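Local atomic coordinates of glucanase (Clostridium thermocellum, PDB entry 5GXX), a protein that probably hydrolyses internal beta-1,4-glucosidic bonds of cellulose, as a family 9 endoglucanase of the bacterial cellulosome. Residues L68-Y73 and A309-V314; M271-W276 and Q326-F331; E446-A451 and N468-W473. The protein carries 1 engineered substitution. All blocks are in the same frame, centred on the assembly; numbering follows the deposited sequence.

How the contacts relate
Contacts 1 and 2 are neighbours in the helical family 9 catalytic domain, with centres about 15 Å apart, whereas contact 3 belongs to the beta-rich module that follows. Helix 301-318 carries one half of contact 1 and also packs against both helices of contact 2: A312 CB lies 3.8 Å from F331 CD2 and 4.0 Å from L273 CD2. Along the chain the segments of these two contacts alternate. Contact 3 stands on the other side of the chain's centre, its nearest atoms about 23 Å from contact 1 and about 35 Å from contact 2. The L311 side chain of contact 1 lies about 14 Å from a bound calcium ion.

Contact 1. Residues L68-Y73 and A309-V314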
loop_
_atom_site.group_PDB
_atom_site.type_symbol
_atom_site.label_atom_id
_atom_site.label_comp_id
_atom_site.label_asym_id
_atom_site.label_seq_id
_atom_site.Cartn_x
_atom_site.Cartn_y
_atom_site.Cartn_z
ATOM N N LEU A 68 -29.660 -40.735 -2.964
ATOM C CA LEU A 68 -31.024 -40.195 -2.926
ATOM C C LEU A 68 -31.983 -41.074 -3.728
ATOM O O LEU A 68 -33.118 -41.309 -3.293
ATOM C CB LEU A 68 -31.088 -38.748 -3.417
ATOM C CG LEU A 68 -30.353 -37.707 -2.565
ATOM C CD1 LEU A 68 -30.775 -36.292 -2.980
ATOM C CD2 LEU A 68 -30.552 -37.875 -1.053
ATOM N N GLY A 69 -31.505 -41.566 -4.876
ATOM C CA GLY A 69 -32.275 -42.502 -5.691
ATOM C C GLY A 69 -32.538 -43.780 -4.921
ATOM O O GLY A 69 -33.672 -44.282 -4.918
ATOM N N TRP A 70 -31.511 -44.282 -4.233
ATOM C CA TRP A 70 -31.642 -45.534 -3.490
ATOM C C TRP A 70 -32.670 -45.337 -2.378
ATOM O O TRP A 70 -33.479 -46.239 -2.141
ATOM C CB TRP A 70 -30.281 -46.021 -2.974
ATOM C CG TRP A 70 -30.248 -47.441 -2.467
ATOM C CD1 TRP A 70 -31.249 -48.359 -2.545
ATOM C CD2 TRP A 70 -29.144 -48.107 -1.827
ATOM N NE1 TRP A 70 -30.852 -49.547 -1.975
ATOM C CE2 TRP A 70 -29.562 -49.419 -1.529
ATOM C CE3 TRP A 70 -27.853 -47.704 -1.438
ATOM C CZ2 TRP A 70 -28.727 -50.342 -0.885
ATOM C CZ3 TRP A 70 -27.027 -48.618 -0.814
ATOM C CH2 TRP A 70 -27.472 -49.915 -0.519
ATOM N N ALA A 71 -32.654 -44.174 -1.722
ATOM C CA ALA A 71 -33.646 -43.883 -0.683
ATOM C C ALA A 71 -35.077 -44.006 -1.223
ATOM O O ALA A 71 -35.946 -44.622 -0.590
ATOM C CB ALA A 71 -33.397 -42.512 -0.091
ATOM N N LEU A 72 -35.307 -43.429 -2.399
ATOM C CA LEU A 72 -36.610 -43.498 -3.042
ATOM C C LEU A 72 -36.933 -44.924 -3.467
ATOM O O LEU A 72 -38.087 -45.344 -3.345
ATOM C CB LEU A 72 -36.671 -42.544 -4.241
ATOM C CG LEU A 72 -36.786 -41.045 -3.934
ATOM C CD1 LEU A 72 -36.509 -40.187 -5.171
ATOM C CD2 LEU A 72 -38.132 -40.642 -3.322
ATOM N N TYR A 73 -35.935 -45.663 -3.958
ATOM C CA TYR A 73 -36.118 -47.034 -4.432
ATOM C C TYR A 73 -36.589 -47.959 -3.315
ATOM O O TYR A 73 -37.443 -48.815 -3.533
ATOM C CB TYR A 73 -34.826 -47.554 -5.082
ATOM C CG TYR A 73 -34.891 -48.953 -5.647
ATOM C CD1 TYR A 73 -35.355 -49.193 -6.947
ATOM C CD2 TYR A 73 -34.445 -50.040 -4.905
ATOM C CE1 TYR A 73 -35.400 -50.485 -7.467
ATOM C CE2 TYR A 73 -34.478 -51.326 -5.417
ATOM C CZ TYR A 73 -34.966 -51.545 -6.700
ATOM O OH TYR A 73 -34.989 -52.840 -7.179
ATOM N N ALA A 309 -25.850 -46.880 8.633
ATOM C CA ALA A 309 -27.204 -47.073 9.164
ATOM C C ALA A 309 -28.186 -47.390 8.032
ATOM O O ALA A 309 -28.969 -48.335 8.144
ATOM C CB ALA A 309 -27.677 -45.877 10.014
ATOM N N PHE A 310 -28.108 -46.654 6.924
ATOM C CA PHE A 310 -28.968 -46.960 5.777
ATOM C C PHE A 310 -28.740 -48.358 5.240
ATOM O O PHE A 310 -29.707 -49.092 5.044
ATOM C CB PHE A 310 -28.783 -45.901 4.690
ATOM C CG PHE A 310 -29.677 -46.085 3.487
ATOM C CD1 PHE A 310 -31.050 -46.251 3.646
ATOM C CD2 PHE A 310 -29.145 -46.079 2.207
ATOM C CE1 PHE A 310 -31.885 -46.402 2.552
ATOM C CE2 PHE A 310 -29.974 -46.240 1.095
ATOM C CZ PHE A 310 -31.348 -46.398 1.266
ATOM N N LEU A 311 -27.488 -48.742 5.020
ATOM C CA LEU A 311 -27.215 -50.093 4.530
ATOM C C LEU A 311 -27.729 -51.172 5.475
ATOM O O LEU A 311 -28.270 -52.191 5.025
ATOM C CB LEU A 311 -25.719 -50.302 4.340
ATOM C CG LEU A 311 -25.160 -50.011 2.945
ATOM C CD1 LEU A 311 -25.346 -48.553 2.539
ATOM C CD2 LEU A 311 -23.693 -50.405 2.845
ATOM N N ALA A 312 -27.560 -50.935 6.780
ATOM C CA ALA A 312 -28.013 -51.877 7.803
ATOM C C ALA A 312 -29.533 -52.016 7.816
ATOM O O ALA A 312 -30.034 -53.143 7.913
ATOM C CB ALA A 312 -27.467 -51.481 9.179
ATOM N N PHE A 313 -30.258 -50.908 7.669
ATOM C CA PHE A 313 -31.717 -50.972 7.579
ATOM C C PHE A 313 -32.130 -51.777 6.341
ATOM O O PHE A 313 -33.016 -52.633 6.418
ATOM C CB PHE A 313 -32.349 -49.573 7.482
ATOM C CG PHE A 313 -32.463 -48.804 8.784
ATOM C CD1 PHE A 313 -32.965 -49.366 9.959
ATOM C CD2 PHE A 313 -32.137 -47.455 8.798
ATOM C CE1 PHE A 313 -33.081 -48.617 11.126
ATOM C CE2 PHE A 313 -32.288 -46.669 9.944
ATOM C CZ PHE A 313 -32.763 -47.249 11.119
ATOM N N VAL A 314 -31.530 -51.474 5.190
ATOM C CA VAL A 314 -31.901 -52.147 3.944
ATOM C C VAL A 314 -31.628 -53.648 4.058
ATOM O O VAL A 314 -32.460 -54.475 3.680
ATOM C CB VAL A 314 -31.194 -51.531 2.715
ATOM C CG1 VAL A 314 -31.435 -52.397 1.466
ATOM C CG2 VAL A 314 -31.667 -50.111 2.436
#
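W70 and A71 on helix 58-75 meet F310, L311 and V314 on helix 301-318 where the two run roughly parallel, their local axes 27° apart and 12.1 Å from each other at the closest. Such a wide spacing is bridged by large side chains, with no hydrogen bond between the segments. At the centre is a T-shaped aromatic pair: the edge of the F310 ring is directed at one face of the W70 indole, the ring planes at 72° and the centroid of F310 5.0 Å from that of the six-membered ring of W70. F310 CE2 makes the approach, 3.6 Å from W70 CD2, at the junction of the two indole rings. The neighbouring F310 CZ continues to the backbone of the opposite helix and lies 3.9 Å from A71 CA. Both rings reach across because CG of W70 (chi1 -167°) and of F310 stands trans to its own backbone N. Farther out on the indole, L311 CD1 touches CZ3 at 3.8 Å and V314 CG1 comes to 4.1 Å from CZ2. V314 also lays its other methyl, CG2, over a face of the F310 ring one turn earlier in the same helix, so this valine packs against both aromatics. The polar edge of the indole is satisfied within its own helix, where NE1 bonds to E74 OE2. Around the pair, W203 and W207 of helix 198-212 meet the indole, W207 edge-to-face. Helix 249-260 touches both segments, through L255 on W70 and through Y250 and I254 on L311, while helix 412-429 packs on L68 and F313.

Contact 2. Residues M271-W276 and Q326-F331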
loop_
_atom_site.group_PDB
_atom_site.type_symbol
_atom_site.label_atom_id
_atom_site.label_comp_id
_atom_site.label_asym_id
_atom_site.label_seq_id
_atom_site.Cartn_x
_atom_site.Cartn_y
_atom_site.Cartn_z
ATOM N N MET A 271 -20.514 -60.026 7.473
ATOM C CA MET A 271 -19.159 -59.738 7.953
ATOM C C MET A 271 -18.942 -58.217 8.068
ATOM O O MET A 271 -18.496 -57.689 9.112
ATOM C CB MET A 271 -18.127 -60.360 7.001
ATOM C CG MET A 271 -16.678 -60.123 7.405
ATOM S SD MET A 271 -15.530 -60.909 6.247
ATOM C CE MET A 271 -16.380 -62.438 5.852
ATOM N N HIS A 272 -19.314 -57.507 7.009
ATOM C CA HIS A 272 -19.183 -56.055 6.940
ATOM C C HIS A 272 -20.019 -55.371 8.027
ATOM O O HIS A 272 -19.513 -54.540 8.812
ATOM C CB HIS A 272 -19.607 -55.575 5.542
ATOM C CG HIS A 272 -19.860 -54.100 5.434
ATOM N ND1 HIS A 272 -18.858 -53.154 5.510
ATOM C CD2 HIS A 272 -21.015 -53.404 5.273
ATOM C CE1 HIS A 272 -19.390 -51.943 5.436
ATOM N NE2 HIS A 272 -20.693 -52.065 5.268
ATOM N N LEU A 273 -21.295 -55.740 8.104
ATOM C CA LEU A 273 -22.150 -55.102 9.105
ATOM C C LEU A 273 -21.755 -55.491 10.528
ATOM O O LEU A 273 -21.773 -54.648 11.431
ATOM C CB LEU A 273 -23.643 -55.332 8.849
ATOM C CG LEU A 273 -24.183 -54.633 7.603
ATOM C CD1 LEU A 273 -25.575 -55.152 7.250
ATOM C CD2 LEU A 273 -24.134 -53.110 7.680
ATOM N N ASP A 274 -21.361 -56.751 10.726
ATOM C CA ASP A 274 -20.937 -57.165 12.065
ATOM C C ASP A 274 -19.756 -56.307 12.523
ATOM O O ASP A 274 -19.682 -55.922 13.683
ATOM C CB ASP A 274 -20.544 -58.645 12.086
ATOM C CG ASP A 274 -21.750 -59.579 12.128
ATOM O OD1 ASP A 274 -22.913 -59.109 12.123
ATOM O OD2 ASP A 274 -21.496 -60.794 12.219
ATOM N N TRP A 275 -18.832 -56.018 11.612
ATOM C CA TRP A 275 -17.668 -55.203 11.937
ATOM C C TRP A 275 -18.044 -53.812 12.425
ATOM O O TRP A 275 -17.318 -53.241 13.226
ATOM C CB TRP A 275 -16.701 -55.145 10.749
ATOM C CG TRP A 275 -15.418 -54.395 10.984
ATOM C CD1 TRP A 275 -14.286 -54.851 11.597
ATOM C CD2 TRP A 275 -15.157 -53.035 10.621
ATOM N NE1 TRP A 275 -13.336 -53.843 11.658
ATOM C CE2 TRP A 275 -13.846 -52.727 11.046
ATOM C CE3 TRP A 275 -15.905 -52.050 9.964
ATOM C CZ2 TRP A 275 -13.265 -51.482 10.819
ATOM C CZ3 TRP A 275 -15.327 -50.815 9.734
ATOM C CH2 TRP A 275 -14.016 -50.545 10.161
ATOM N N TRP A 276 -19.159 -53.297 11.924
ATOM C CA TRP A 276 -19.693 -52.005 12.324
ATOM C C TRP A 276 -20.486 -52.029 13.640
ATOM O O TRP A 276 -20.671 -50.976 14.246
ATOM C CB TRP A 276 -20.573 -51.472 11.194
ATOM C CG TRP A 276 -19.759 -50.763 10.167
ATOM C CD1 TRP A 276 -19.173 -51.297 9.042
ATOM C CD2 TRP A 276 -19.395 -49.382 10.195
ATOM N NE1 TRP A 276 -18.474 -50.315 8.368
ATOM C CE2 TRP A 276 -18.596 -49.131 9.060
ATOM C CE3 TRP A 276 -19.706 -48.319 11.059
ATOM C CZ2 TRP A 276 -18.074 -47.858 8.789
ATOM C CZ3 TRP A 276 -19.206 -47.058 10.777
ATOM C CH2 TRP A 276 -18.391 -46.837 9.649
ATOM N N GLN A 326 -32.678 -57.695 14.381
ATOM C CA GLN A 326 -32.639 -56.848 15.576
ATOM C C GLN A 326 -31.264 -56.208 15.771
ATOM O O GLN A 326 -31.150 -55.008 16.063
ATOM C CB GLN A 326 -32.990 -57.687 16.802
ATOM C CG GLN A 326 -33.001 -56.916 18.107
ATOM C CD GLN A 326 -33.448 -57.791 19.255
ATOM O OE1 GLN A 326 -32.628 -58.382 19.960
ATOM N NE2 GLN A 326 -34.758 -57.895 19.434
ATOM N N LYS A 327 -30.221 -57.009 15.594
ATOM C CA LYS A 327 -28.861 -56.494 15.753
ATOM C C LYS A 327 -28.586 -55.378 14.736
ATOM O O LYS A 327 -28.037 -54.341 15.089
ATOM C CB LYS A 327 -27.831 -57.617 15.625
ATOM C CG LYS A 327 -26.382 -57.153 15.522
ATOM C CD LYS A 327 -25.357 -58.282 15.546
ATOM C CE LYS A 327 -25.471 -59.153 14.312
ATOM N NZ LYS A 327 -24.367 -60.166 14.321
ATOM N N TYR A 328 -28.953 -55.586 13.474
ATOM C CA TYR A 328 -28.645 -54.550 12.488
ATOM C C TYR A 328 -29.535 -53.323 12.580
ATOM O O TYR A 328 -29.048 -52.206 12.391
ATOM C CB TYR A 328 -28.639 -55.124 11.068
ATOM C CG TYR A 328 -27.616 -56.215 10.875
ATOM C CD1 TYR A 328 -26.355 -56.152 11.451
ATOM C CD2 TYR A 328 -27.914 -57.322 10.086
ATOM C CE1 TYR A 328 -25.423 -57.153 11.277
ATOM C CE2 TYR A 328 -26.994 -58.324 9.903
ATOM C CZ TYR A 328 -25.758 -58.252 10.500
ATOM O OH TYR A 328 -24.863 -59.280 10.295
ATOM N N TYR A 329 -30.824 -53.526 12.867
ATOM C CA TYR A 329 -31.747 -52.416 13.108
ATOM C C TYR A 329 -31.283 -51.568 14.296
ATOM O O TYR A 329 -31.281 -50.342 14.208
ATOM C CB TYR A 329 -33.168 -52.935 13.384
ATOM C CG TYR A 329 -34.184 -51.843 13.652
ATOM C CD1 TYR A 329 -34.368 -51.316 14.939
ATOM C CD2 TYR A 329 -34.956 -51.313 12.619
ATOM C CE1 TYR A 329 -35.287 -50.308 15.198
ATOM C CE2 TYR A 329 -35.884 -50.306 12.876
ATOM C CZ TYR A 329 -36.045 -49.812 14.165
ATOM O OH TYR A 329 -36.958 -48.817 14.410
ATOM N N ASN A 330 -30.904 -52.202 15.403
ATOM C CA ASN A 330 -30.546 -51.433 16.601
ATOM C C ASN A 330 -29.285 -50.605 16.342
ATOM O O ASN A 330 -29.190 -49.438 16.759
ATOM C CB ASN A 330 -30.295 -52.389 17.772
ATOM C CG ASN A 330 -31.576 -52.925 18.397
ATOM O OD1 ASN A 330 -32.676 -52.444 18.113
ATOM N ND2 ASN A 330 -31.421 -53.917 19.279
ATOM N N PHE A 331 -28.336 -51.237 15.647
ATOM C CA PHE A 331 -27.146 -50.489 15.213
ATOM C C PHE A 331 -27.525 -49.251 14.401
ATOM O O PHE A 331 -27.068 -48.136 14.693
ATOM C CB PHE A 331 -26.186 -51.373 14.400
ATOM C CG PHE A 331 -25.232 -50.575 13.552
ATOM C CD1 PHE A 331 -24.152 -49.921 14.133
ATOM C CD2 PHE A 331 -25.446 -50.450 12.176
ATOM C CE1 PHE A 331 -23.310 -49.139 13.359
ATOM C CE2 PHE A 331 -24.612 -49.654 11.405
ATOM C CZ PHE A 331 -23.520 -49.026 11.990
HETATM O O HOH W 1 -23.533 -62.426 12.794
#
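D274, K327 and Y328 form the polar side of this contact between helix 263-276 and helix 322-340, whose local axes are 51° apart. Both protein donors across the contact meet one oxygen of the D274 carboxylate: Y328 OH donates to OD1 at 2.7 Å, and K327 NZ reaches the same OD1 at 2.8 Å in a salt bridge. Neither donor lies in the carboxylate plane; they come from its opposite faces, so that OD1 is held between them. K327 arrives by a chain that is extended except for a turn about its CG-CD bond (chi3 66°), and it crosses the aspartate at about a right angle. Next to this polar group the face of the Y328 ring packs against L273. The methyl CD1 sits over the centre of the ring in a CH-pi contact, 4.2 Å from the centroid and only 5° off the normal, and L273 CB comes 3.5 Å from Y328 CE1. One turn on, F331 turns its CZ to W276 CB at 3.9 Å, while its CE1 meets W276 O at 3.3 Å. The W276 indole itself leads away from the interface, with NE1 bonded to W241 O, and the W276 carbonyl oxygen is hydrogen-bonded to Y288 OH. A water bridges D274 and K327, donating to D274 OD2 and accepting from K327 NZ. With a lysine and a phenol both directed at one oxygen, the aspartate is probably stabilised as the anion, and its bond in turn fixes the phenol end of a ring whose face is packed on leucine.

Contact 3. Residues E446-A451 and N468-W473; sequences EFFVEA and NNRSSW
E446 uses one carboxylate oxygen to receive two successive backbone N-H groups: OE2 takes S472 N at 2.8 Å through its anti lone pair and W473 N nearly along its C-O axis. This happens just beyond the paired ends of the antiparallel beta hairpin 447-456/460-469, in the beta-rich module, which probably belongs to a cellulose-binding domain. R476 adds a salt bridge to the same OE2. In the hairpin, F447 and N469 are a non-hydrogen-bonded pair whose side chains lie alongside each other, F447 CE2 3.2 Å from N469 CG. F448 and N468 form the hydrogen-bonded pair, with N468 N to F448 O at 2.8 Å and a weak return bond. The bond from R470 N to E446 O continues the ladder past the last bridge. The N468 amide is stacked on the F448 ring, planes 11° apart, with CB over the ring centre. N469 OD1 accepts from S471 N in an Asx turn. On the side of the sheet that carries F448 and N468, E450 takes N468 ND2 on OE1 and makes a salt bridge from OE2 to R470 NH2. R470, its guanidinium face against F448 CZ, grips N468 OD1 side-on, with NE at 2.8 Å and NH2 at 2.9 Å.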
loop_
_atom_site.group_PDB
_atom_site.type_symbol
_atom_site.label_atom_id
_atom_site.label_comp_id
_atom_site.label_asym_id
_atom_site.label_seq_id
_atom_site.Cartn_x
_atom_site.Cartn_y
_atom_site.Cartn_z
ATOM N N GLU A 446 -28.255 -4.311 3.814
ATOM C CA GLU A 446 -27.476 -4.801 2.673
ATOM C C GLU A 446 -26.709 -3.722 1.905
ATOM O O GLU A 446 -25.482 -3.771 1.808
ATOM C CB GLU A 446 -28.354 -5.616 1.726
ATOM C CG GLU A 446 -28.914 -6.886 2.356
ATOM C CD GLU A 446 -29.810 -7.645 1.405
ATOM O OE1 GLU A 446 -30.927 -7.183 1.100
ATOM O OE2 GLU A 446 -29.397 -8.742 0.964
ATOM N N PHE A 447 -27.440 -2.760 1.358
ATOM C CA PHE A 447 -26.848 -1.622 0.665
ATOM C C PHE A 447 -27.081 -0.370 1.491
ATOM O O PHE A 447 -28.222 -0.043 1.831
ATOM C CB PHE A 447 -27.498 -1.453 -0.711
ATOM C CG PHE A 447 -27.207 -2.590 -1.662
ATOM C CD1 PHE A 447 -27.993 -3.743 -1.653
ATOM C CD2 PHE A 447 -26.112 -2.529 -2.514
ATOM C CE1 PHE A 447 -27.721 -4.780 -2.525
ATOM C CE2 PHE A 447 -25.808 -3.562 -3.381
ATOM C CZ PHE A 447 -26.611 -4.708 -3.380
ATOM N N PHE A 448 -25.996 0.350 1.774
ATOM C CA PHE A 448 -26.094 1.517 2.642
ATOM C C PHE A 448 -24.801 2.318 2.576
ATOM O O PHE A 448 -23.755 1.775 2.222
ATOM C CB PHE A 448 -26.379 1.083 4.086
ATOM C CG PHE A 448 -25.370 0.125 4.640
ATOM C CD1 PHE A 448 -24.257 0.594 5.329
ATOM C CD2 PHE A 448 -25.561 -1.245 4.516
ATOM C CE1 PHE A 448 -23.322 -0.286 5.850
ATOM C CE2 PHE A 448 -24.636 -2.128 5.036
ATOM C CZ PHE A 448 -23.516 -1.647 5.712
ATOM N N VAL A 449 -24.882 3.591 2.940
ATOM C CA VAL A 449 -23.681 4.406 3.127
ATOM C C VAL A 449 -23.220 4.449 4.584
ATOM O O VAL A 449 -24.038 4.603 5.500
ATOM C CB VAL A 449 -23.942 5.840 2.658
ATOM C CG1 VAL A 449 -22.756 6.736 2.994
ATOM C CG2 VAL A 449 -24.246 5.845 1.176
ATOM N N GLU A 450 -21.908 4.338 4.774
ATOM C CA GLU A 450 -21.262 4.715 6.015
ATOM C C GLU A 450 -20.575 6.047 5.729
ATOM O O GLU A 450 -19.891 6.173 4.717
ATOM C CB GLU A 450 -20.202 3.696 6.422
ATOM C CG GLU A 450 -20.732 2.277 6.630
ATOM C CD GLU A 450 -19.616 1.271 6.839
ATOM O OE1 GLU A 450 -18.820 1.040 5.899
ATOM O OE2 GLU A 450 -19.545 0.705 7.953
ATOM N N ALA A 451 -20.753 7.027 6.612
ATOM C CA ALA A 451 -20.173 8.354 6.390
ATOM C C ALA A 451 -19.565 8.942 7.651
ATOM O O ALA A 451 -19.883 8.517 8.755
ATOM C CB ALA A 451 -21.218 9.299 5.816
ATOM N N ASN A 468 -21.725 0.771 0.513
ATOM C CA ASN A 468 -21.563 -0.641 0.864
ATOM C C ASN A 468 -22.487 -1.578 0.077
ATOM O O ASN A 468 -23.673 -1.304 -0.076
ATOM C CB ASN A 468 -21.869 -0.858 2.354
ATOM C CG ASN A 468 -20.728 -0.460 3.269
ATOM O OD1 ASN A 468 -20.107 -1.311 3.905
ATOM N ND2 ASN A 468 -20.479 0.842 3.392
ATOM N N ASN A 469 -21.934 -2.703 -0.364
ATOM C CA ASN A 469 -22.723 -3.879 -0.748
ATOM C C ASN A 469 -22.365 -5.060 0.143
ATOM O O ASN A 469 -21.385 -5.772 -0.108
ATOM C CB ASN A 469 -22.479 -4.248 -2.216
ATOM C CG ASN A 469 -23.282 -5.470 -2.668
ATOM O OD1 ASN A 469 -23.944 -6.127 -1.863
ATOM N ND2 ASN A 469 -23.191 -5.802 -3.952
ATOM N N ARG A 470 -23.186 -5.248 1.171
ATOM C CA ARG A 470 -23.093 -6.405 2.062
ATOM C C ARG A 470 -24.339 -7.264 1.884
ATOM O O ARG A 470 -24.887 -7.829 2.843
ATOM C CB ARG A 470 -22.891 -5.989 3.514
ATOM C CG ARG A 470 -21.779 -4.960 3.730
ATOM C CD ARG A 470 -21.543 -4.761 5.214
ATOM N NE ARG A 470 -20.712 -3.577 5.426
ATOM C CZ ARG A 470 -20.341 -3.097 6.611
ATOM N NH1 ARG A 470 -20.670 -3.718 7.739
ATOM N NH2 ARG A 470 -19.598 -1.995 6.654
ATOM N N SER A 471 -24.798 -7.356 0.642
ATOM C CA SER A 471 -26.000 -8.154 0.346
ATOM C C SER A 471 -25.867 -9.628 0.713
ATOM O O SER A 471 -24.767 -10.172 0.721
ATOM C CB SER A 471 -26.416 -8.003 -1.121
ATOM O OG SER A 471 -25.394 -8.442 -2.008
ATOM N N SER A 472 -26.995 -10.257 1.015
ATOM C CA SER A 472 -26.999 -11.649 1.475
ATOM C C SER A 472 -28.346 -12.351 1.283
ATOM O O SER A 472 -28.395 -13.573 1.443
ATOM C CB SER A 472 -26.541 -11.749 2.935
ATOM O OG SER A 472 -25.825 -12.952 3.159
ATOM N N TRP A 473 -29.415 -11.626 0.932
ATOM C CA TRP A 473 -30.742 -12.248 0.778
ATOM C C TRP A 473 -31.337 -12.057 -0.616
ATOM O O TRP A 473 -32.358 -11.383 -0.765
ATOM C CB TRP A 473 -31.728 -11.706 1.824
ATOM C CG TRP A 473 -31.456 -12.182 3.196
ATOM C CD1 TRP A 473 -31.980 -13.288 3.795
ATOM C CD2 TRP A 473 -30.600 -11.564 4.161
ATOM N NE1 TRP A 473 -31.504 -13.397 5.079
ATOM C CE2 TRP A 473 -30.652 -12.353 5.331
ATOM C CE3 TRP A 473 -29.793 -10.417 4.144
ATOM C CZ2 TRP A 473 -29.920 -12.039 6.473
ATOM C CZ3 TRP A 473 -29.074 -10.097 5.286
ATOM C CH2 TRP A 473 -29.145 -10.909 6.438
HETATM O O HOH W 2 -33.094 -8.606 0.049
#